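PDB 7NMQ: hemolysin BL lytic component L1 from Bacillus cereus, which is a lytic component of the haemolysin BL enterotoxin, an alpha-helical pore-forming toxin, and probably helps to form the pore that lyses target-cell membranes. Local coordinates for residues G1-G6 with Y318-D323. Residues are numbered along the deposited sequence; the frame is centred on the assembly and turned at random.
Sequences GNYALG and YTDLLD
Y3 and L5, from the loop that leads into helix 10-33, set their side chains against L321 and Y318 of helix 275-325, one of the long helices in the bundle of this ClyA-like toxin. Each segment offers a tyrosine ring, and the other segment lays a leucine methyl on it. Just before them, the backbone carbonyl of N2 is tied to the helix through a water that donates to N2 O at 3.0 Å and to OD2 of D320 at 2.7 Å; a carboxylate suits this exposed margin, where it can accept from solvent. Y3 comes next, its CB directed at the helix. Its CG stands anti to its own carbonyl carbon (chi1 -60°), and the ring receives CD1 of L321 over the centre of one face, 3.7 Å from the centroid, a CH-pi contact. The same ring's edge faces D320, with CE1 3.4 Å from OD2, ring and carboxylate planes turned 45° apart. An aromatic with a hydroxyl fits here because the ring is buried while its OH hydrogen-bonds to ND2 of N324, just after the segment on the same helix as L321. A4, small and exposed, points its methyl away from the helix. L5, buried, then reaches two residues of the helix: its CD2 sits over the middle of the Y318 ring, 3.7 Å from the centroid, while CD1 crosses to CD2 of L321 at 4.1 Å, and L340 and A343 of helix 330-357 pack on the same leucine. The branched side chain thus serves several neighbours at once. The backbone carbonyl of L5 also accepts from NE1 of W347, giving this buried oxygen a second donor beside the hydroxyl of Y318, whose OH donates to L5 O at 2.6 Å, in the carbonyl plane on a lone pair, with a C=O...OH angle of 134°.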
loop_
_atom_site.group_PDB
_atom_site.type_symbol
_atom_site.label_atom_id
_atom_site.label_comp_id
_atom_site.label_asym_id
_atom_site.label_seq_id
_atom_site.Cartn_x
_atom_site.Cartn_y
_atom_site.Cartn_z
ATOM N N GLY A 1 4.180 31.901 8.099
ATOM C CA GLY A 1 3.013 32.658 8.657
ATOM C C GLY A 1 3.037 32.717 10.176
ATOM O O GLY A 1 3.974 32.185 10.772
ATOM N N ASN A 2 2.021 33.298 10.810
ATOM C CA ASN A 2 1.935 33.249 12.290
ATOM C C ASN A 2 1.325 31.931 12.773
ATOM O O ASN A 2 1.602 31.577 13.905
ATOM C CB ASN A 2 1.127 34.415 12.836
ATOM C CG ASN A 2 1.869 35.730 12.750
ATOM O OD1 ASN A 2 3.099 35.780 12.757
ATOM N ND2 ASN A 2 1.104 36.791 12.655
ATOM N N TYR A 3 0.466 31.285 11.986
ATOM C CA TYR A 3 -0.253 30.022 12.336
ATOM C C TYR A 3 -0.231 29.087 11.138
ATOM O O TYR A 3 -0.569 29.484 10.050
ATOM C CB TYR A 3 -1.678 30.339 12.789
ATOM C CG TYR A 3 -1.656 31.231 14.012
ATOM C CD1 TYR A 3 -1.355 30.706 15.256
ATOM C CD2 TYR A 3 -1.814 32.613 13.926
ATOM C CE1 TYR A 3 -1.263 31.510 16.379
ATOM C CE2 TYR A 3 -1.751 33.437 15.042
ATOM C CZ TYR A 3 -1.461 32.879 16.275
ATOM O OH TYR A 3 -1.322 33.701 17.355
ATOM N N ALA A 4 0.142 27.858 11.383
ATOM C CA ALA A 4 0.217 26.826 10.317
ATOM C C ALA A 4 -1.074 26.008 10.294
ATOM O O ALA A 4 -1.215 25.111 11.133
ATOM C CB ALA A 4 1.434 25.949 10.492
ATOM N N LEU A 5 -1.977 26.296 9.349
ATOM C CA LEU A 5 -3.321 25.682 9.352
ATOM C C LEU A 5 -3.479 24.709 8.178
ATOM O O LEU A 5 -4.587 24.185 8.015
ATOM C CB LEU A 5 -4.391 26.785 9.307
ATOM C CG LEU A 5 -4.250 27.850 10.396
ATOM C CD1 LEU A 5 -5.308 28.909 10.232
ATOM C CD2 LEU A 5 -4.311 27.198 11.788
ATOM N N GLY A 6 -2.399 24.439 7.451
ATOM C CA GLY A 6 -2.447 23.578 6.274
ATOM C C GLY A 6 -2.237 22.115 6.618
ATOM O O GLY A 6 -2.108 21.722 7.774
ATOM N N TYR A 318 -3.603 24.493 15.428
ATOM C CA TYR A 318 -4.914 25.167 15.524
ATOM C C TYR A 318 -5.197 25.530 16.972
ATOM O O TYR A 318 -5.831 26.573 17.209
ATOM C CB TYR A 318 -6.027 24.250 15.008
ATOM C CG TYR A 318 -6.217 24.211 13.513
ATOM C CD1 TYR A 318 -5.255 23.691 12.662
ATOM C CD2 TYR A 318 -7.362 24.712 12.949
ATOM C CE1 TYR A 318 -5.435 23.626 11.283
ATOM C CE2 TYR A 318 -7.536 24.720 11.578
ATOM C CZ TYR A 318 -6.585 24.153 10.741
ATOM O OH TYR A 318 -6.802 24.198 9.386
ATOM N N THR A 319 -4.820 24.695 17.935
ATOM C CA THR A 319 -5.078 24.996 19.368
ATOM C C THR A 319 -4.243 26.197 19.804
ATOM O O THR A 319 -4.756 26.990 20.552
ATOM C CB THR A 319 -4.794 23.769 20.221
ATOM O OG1 THR A 319 -5.641 22.697 19.773
ATOM C CG2 THR A 319 -5.063 24.024 21.681
ATOM N N ASP A 320 -3.059 26.377 19.255
ATOM C CA ASP A 320 -2.238 27.581 19.508
ATOM C C ASP A 320 -3.012 28.826 19.032
ATOM O O ASP A 320 -3.100 29.815 19.781
ATOM C CB ASP A 320 -0.890 27.484 18.814
ATOM C CG ASP A 320 0.048 28.587 19.202
ATOM O OD1 ASP A 320 0.300 28.750 20.416
ATOM O OD2 ASP A 320 0.453 29.309 18.285
ATOM N N LEU A 321 -3.597 28.796 17.832
ATOM C CA LEU A 321 -4.419 29.929 17.362
ATOM C C LEU A 321 -5.584 30.122 18.323
ATOM O O LEU A 321 -5.845 31.267 18.769
ATOM C CB LEU A 321 -4.903 29.658 15.935
ATOM C CG LEU A 321 -5.851 30.727 15.361
ATOM C CD1 LEU A 321 -5.277 32.143 15.496
ATOM C CD2 LEU A 321 -6.209 30.393 13.909
ATOM N N LEU A 322 -6.331 29.060 18.618
ATOM C CA LEU A 322 -7.531 29.185 19.467
ATOM C C LEU A 322 -7.138 29.856 20.781
ATOM O O LEU A 322 -7.840 30.788 21.214
ATOM C CB LEU A 322 -8.070 27.771 19.705
ATOM C CG LEU A 322 -9.295 27.724 20.593
ATOM C CD1 LEU A 322 -10.492 28.324 19.889
ATOM C CD2 LEU A 322 -9.576 26.299 21.022
ATOM N N ASP A 323 -6.048 29.425 21.381
ATOM C CA ASP A 323 -5.671 29.888 22.736
ATOM C C ASP A 323 -5.185 31.331 22.715
ATOM O O ASP A 323 -5.260 31.954 23.733
ATOM C CB ASP A 323 -4.548 29.018 23.292
ATOM C CG ASP A 323 -5.007 27.649 23.732
ATOM O OD1 ASP A 323 -6.256 27.449 23.777
ATOM O OD2 ASP A 323 -4.122 26.775 23.980
HETATM O O HOH W 1 1.519 29.248 15.762
#